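PDB 6OPF: nuclear RNA export factor 2, Panoramix fusion from Drosophila melanogaster, which works with Panoramix, Piwi and Nxt1 as an effector of cotranscriptional transposon silencing in the ovary, its UBA domain mediating the interaction with Panoramix. Local coordinates for residues D[14-18]-D[38-44]. Sequence-based numbering, arbitrary orientation.
Sequences KLLLF and WDFERAL
The ammonium NZ of K14 donates a 2.8 Å hydrogen bond to the carbonyl O of W38, tying the first helix of this three-helix UBA (TAP-C) domain of Nxf2 to the turn that leads into its third. The bond runs nearly along the C=O direction; with CG anti to the backbone N (chi1 -154°), the long chain runs past the F40 ring edge and bends at chi3, which brings NZ to the carbonyl. Helices 14-18 and 40-44 run 11.5 Å apart at 35°, a separation that large aromatic side chains fill. F40 fills part of it: the CG methylene of K14 lies at its ring edge, 3.8 Å from CD1, while the branched CG of L17 meets CZ obliquely. Over one face of F40 comes the edge of F18, an edge-to-face pair with planes at 79°. The far rim of F18, at CE1, touches A43 CB at 3.5 Å; the small alanine lets the ring come close to the backbone of helix 40-52. L44 CD2 lies 3.6 Å from F18 CE1, and L44 also touches V89 and L90 of the fused Panoramix helix. The branched L15 puts CG 3.5 Å from W38 CZ3, its two methyls spreading along the CZ3–CH2 end of the broad indole; both residues press on V33 of helix 26-35. D39, at the N-cap, accepts a hydrogen bond from R42 N on the anti lone pair of OD2 (2.9 Å), capping the helix start. F18 CZ lies 3.5 Å from A43 O, which sits at the ring edge near its plane.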
loop_
_atom_site.group_PDB
_atom_site.type_symbol
_atom_site.label_atom_id
_atom_site.label_comp_id
_atom_site.label_asym_id
_atom_site.label_seq_id
_atom_site.Cartn_x
_atom_site.Cartn_y
_atom_site.Cartn_z
ATOM N N LYS D 14 1.357 -8.053 -19.409
ATOM C CA LYS D 14 1.690 -6.901 -20.240
ATOM C C LYS D 14 2.917 -6.164 -19.699
ATOM O O LYS D 14 3.847 -5.831 -20.452
ATOM C CB LYS D 14 0.478 -5.976 -20.298
ATOM C CG LYS D 14 0.360 -5.092 -21.511
ATOM C CD LYS D 14 -0.938 -4.320 -21.443
ATOM C CE LYS D 14 -1.997 -4.958 -22.321
ATOM N NZ LYS D 14 -3.215 -4.119 -22.479
ATOM N N LEU D 15 2.927 -5.887 -18.391
ATOM C CA LEU D 15 4.062 -5.204 -17.771
ATOM C C LEU D 15 5.338 -6.020 -17.933
ATOM O O LEU D 15 6.406 -5.464 -18.202
ATOM C CB LEU D 15 3.767 -4.957 -16.291
ATOM C CG LEU D 15 2.644 -3.965 -15.976
ATOM C CD1 LEU D 15 2.351 -3.959 -14.484
ATOM C CD2 LEU D 15 3.062 -2.579 -16.418
ATOM N N LEU D 16 5.236 -7.349 -17.796
ATOM C CA LEU D 16 6.390 -8.221 -18.003
ATOM C C LEU D 16 6.900 -8.123 -19.431
ATOM O O LEU D 16 8.114 -8.099 -19.665
ATOM C CB LEU D 16 6.035 -9.675 -17.676
ATOM C CG LEU D 16 5.917 -10.058 -16.201
ATOM C CD1 LEU D 16 5.685 -11.565 -16.066
ATOM C CD2 LEU D 16 7.151 -9.605 -15.416
ATOM N N LEU D 17 5.988 -8.065 -20.395
ATOM C CA LEU D 17 6.390 -7.952 -21.789
ATOM C C LEU D 17 7.032 -6.598 -22.056
ATOM O O LEU D 17 8.102 -6.517 -22.669
ATOM C CB LEU D 17 5.182 -8.154 -22.697
ATOM C CG LEU D 17 5.397 -7.885 -24.184
ATOM C CD1 LEU D 17 6.484 -8.815 -24.678
ATOM C CD2 LEU D 17 4.106 -8.126 -24.945
ATOM N N PHE D 18 6.371 -5.518 -21.628
ATOM C CA PHE D 18 6.984 -4.196 -21.759
ATOM C C PHE D 18 8.377 -4.185 -21.158
ATOM O O PHE D 18 9.316 -3.641 -21.759
ATOM C CB PHE D 18 6.099 -3.137 -21.117
ATOM C CG PHE D 18 6.451 -1.716 -21.522
ATOM C CD1 PHE D 18 6.006 -1.183 -22.725
ATOM C CD2 PHE D 18 7.230 -0.919 -20.696
ATOM C CE1 PHE D 18 6.332 0.132 -23.094
ATOM C CE2 PHE D 18 7.552 0.409 -21.043
ATOM C CZ PHE D 18 7.106 0.925 -22.246
ATOM N N TRP D 38 -2.586 1.489 -20.249
ATOM C CA TRP D 38 -2.370 0.073 -20.535
ATOM C C TRP D 38 -2.410 -0.247 -22.020
ATOM O O TRP D 38 -2.473 -1.430 -22.392
ATOM C CB TRP D 38 -3.362 -0.800 -19.762
ATOM C CG TRP D 38 -3.164 -0.583 -18.314
ATOM C CD1 TRP D 38 -3.723 0.395 -17.541
ATOM C CD2 TRP D 38 -2.262 -1.298 -17.471
ATOM N NE1 TRP D 38 -3.254 0.299 -16.247
ATOM C CE2 TRP D 38 -2.353 -0.732 -16.181
ATOM C CE3 TRP D 38 -1.395 -2.378 -17.676
ATOM C CZ2 TRP D 38 -1.610 -1.217 -15.097
ATOM C CZ3 TRP D 38 -0.655 -2.858 -16.596
ATOM C CH2 TRP D 38 -0.770 -2.278 -15.326
ATOM N N ASP D 39 -2.343 0.769 -22.881
ATOM C CA ASP D 39 -2.220 0.552 -24.315
ATOM C C ASP D 39 -0.752 0.345 -24.647
ATOM O O ASP D 39 0.069 1.261 -24.484
ATOM C CB ASP D 39 -2.790 1.713 -25.126
ATOM C CG ASP D 39 -2.811 1.412 -26.619
ATOM O OD1 ASP D 39 -3.807 0.812 -27.083
ATOM O OD2 ASP D 39 -1.826 1.730 -27.318
ATOM N N PHE D 40 -0.431 -0.856 -25.123
ATOM C CA PHE D 40 0.961 -1.220 -25.340
ATOM C C PHE D 40 1.625 -0.316 -26.376
ATOM O O PHE D 40 2.787 0.075 -26.213
ATOM C CB PHE D 40 1.054 -2.681 -25.768
ATOM C CG PHE D 40 2.382 -3.289 -25.504
ATOM C CD1 PHE D 40 2.650 -3.894 -24.288
ATOM C CD2 PHE D 40 3.377 -3.245 -26.466
ATOM C CE1 PHE D 40 3.885 -4.452 -24.041
ATOM C CE2 PHE D 40 4.612 -3.800 -26.226
ATOM C CZ PHE D 40 4.872 -4.400 -25.011
ATOM N N GLU D 41 0.911 0.020 -27.451
ATOM C CA GLU D 41 1.499 0.861 -28.489
ATOM C C GLU D 41 1.770 2.268 -27.969
ATOM O O GLU D 41 2.818 2.857 -28.259
ATOM C CB GLU D 41 0.578 0.906 -29.706
ATOM C CG GLU D 41 1.111 1.727 -30.863
ATOM C CD GLU D 41 0.069 1.935 -31.959
ATOM O OE1 GLU D 41 -1.019 1.318 -31.889
ATOM O OE2 GLU D 41 0.339 2.727 -32.888
ATOM N N ARG D 42 0.830 2.826 -27.206
ATOM C CA ARG D 42 1.046 4.152 -26.634
ATOM C C ARG D 42 2.226 4.142 -25.668
ATOM O O ARG D 42 3.027 5.090 -25.635
ATOM C CB ARG D 42 -0.232 4.625 -25.938
ATOM C CG ARG D 42 -0.246 6.101 -25.523
ATOM C CD ARG D 42 -1.677 6.572 -25.307
ATOM N NE ARG D 42 -2.607 5.846 -26.176
ATOM C CZ ARG D 42 -3.710 5.226 -25.754
ATOM N NH1 ARG D 42 -4.032 5.242 -24.464
ATOM N NH2 ARG D 42 -4.493 4.587 -26.618
ATOM N N ALA D 43 2.368 3.057 -24.895
ATOM C CA ALA D 43 3.439 2.972 -23.906
ATOM C C ALA D 43 4.815 2.934 -24.566
ATOM O O ALA D 43 5.757 3.568 -24.076
ATOM C CB ALA D 43 3.236 1.751 -23.018
ATOM N N LEU D 44 4.963 2.181 -25.661
ATOM C CA LEU D 44 6.250 2.170 -26.358
ATOM C C LEU D 44 6.595 3.561 -26.873
ATOM O O LEU D 44 7.751 3.992 -26.796
ATOM C CB LEU D 44 6.234 1.159 -27.508
ATOM C CG LEU D 44 6.136 -0.330 -27.123
ATOM C CD1 LEU D 44 5.872 -1.197 -28.358
ATOM C CD2 LEU D 44 7.394 -0.792 -26.419
#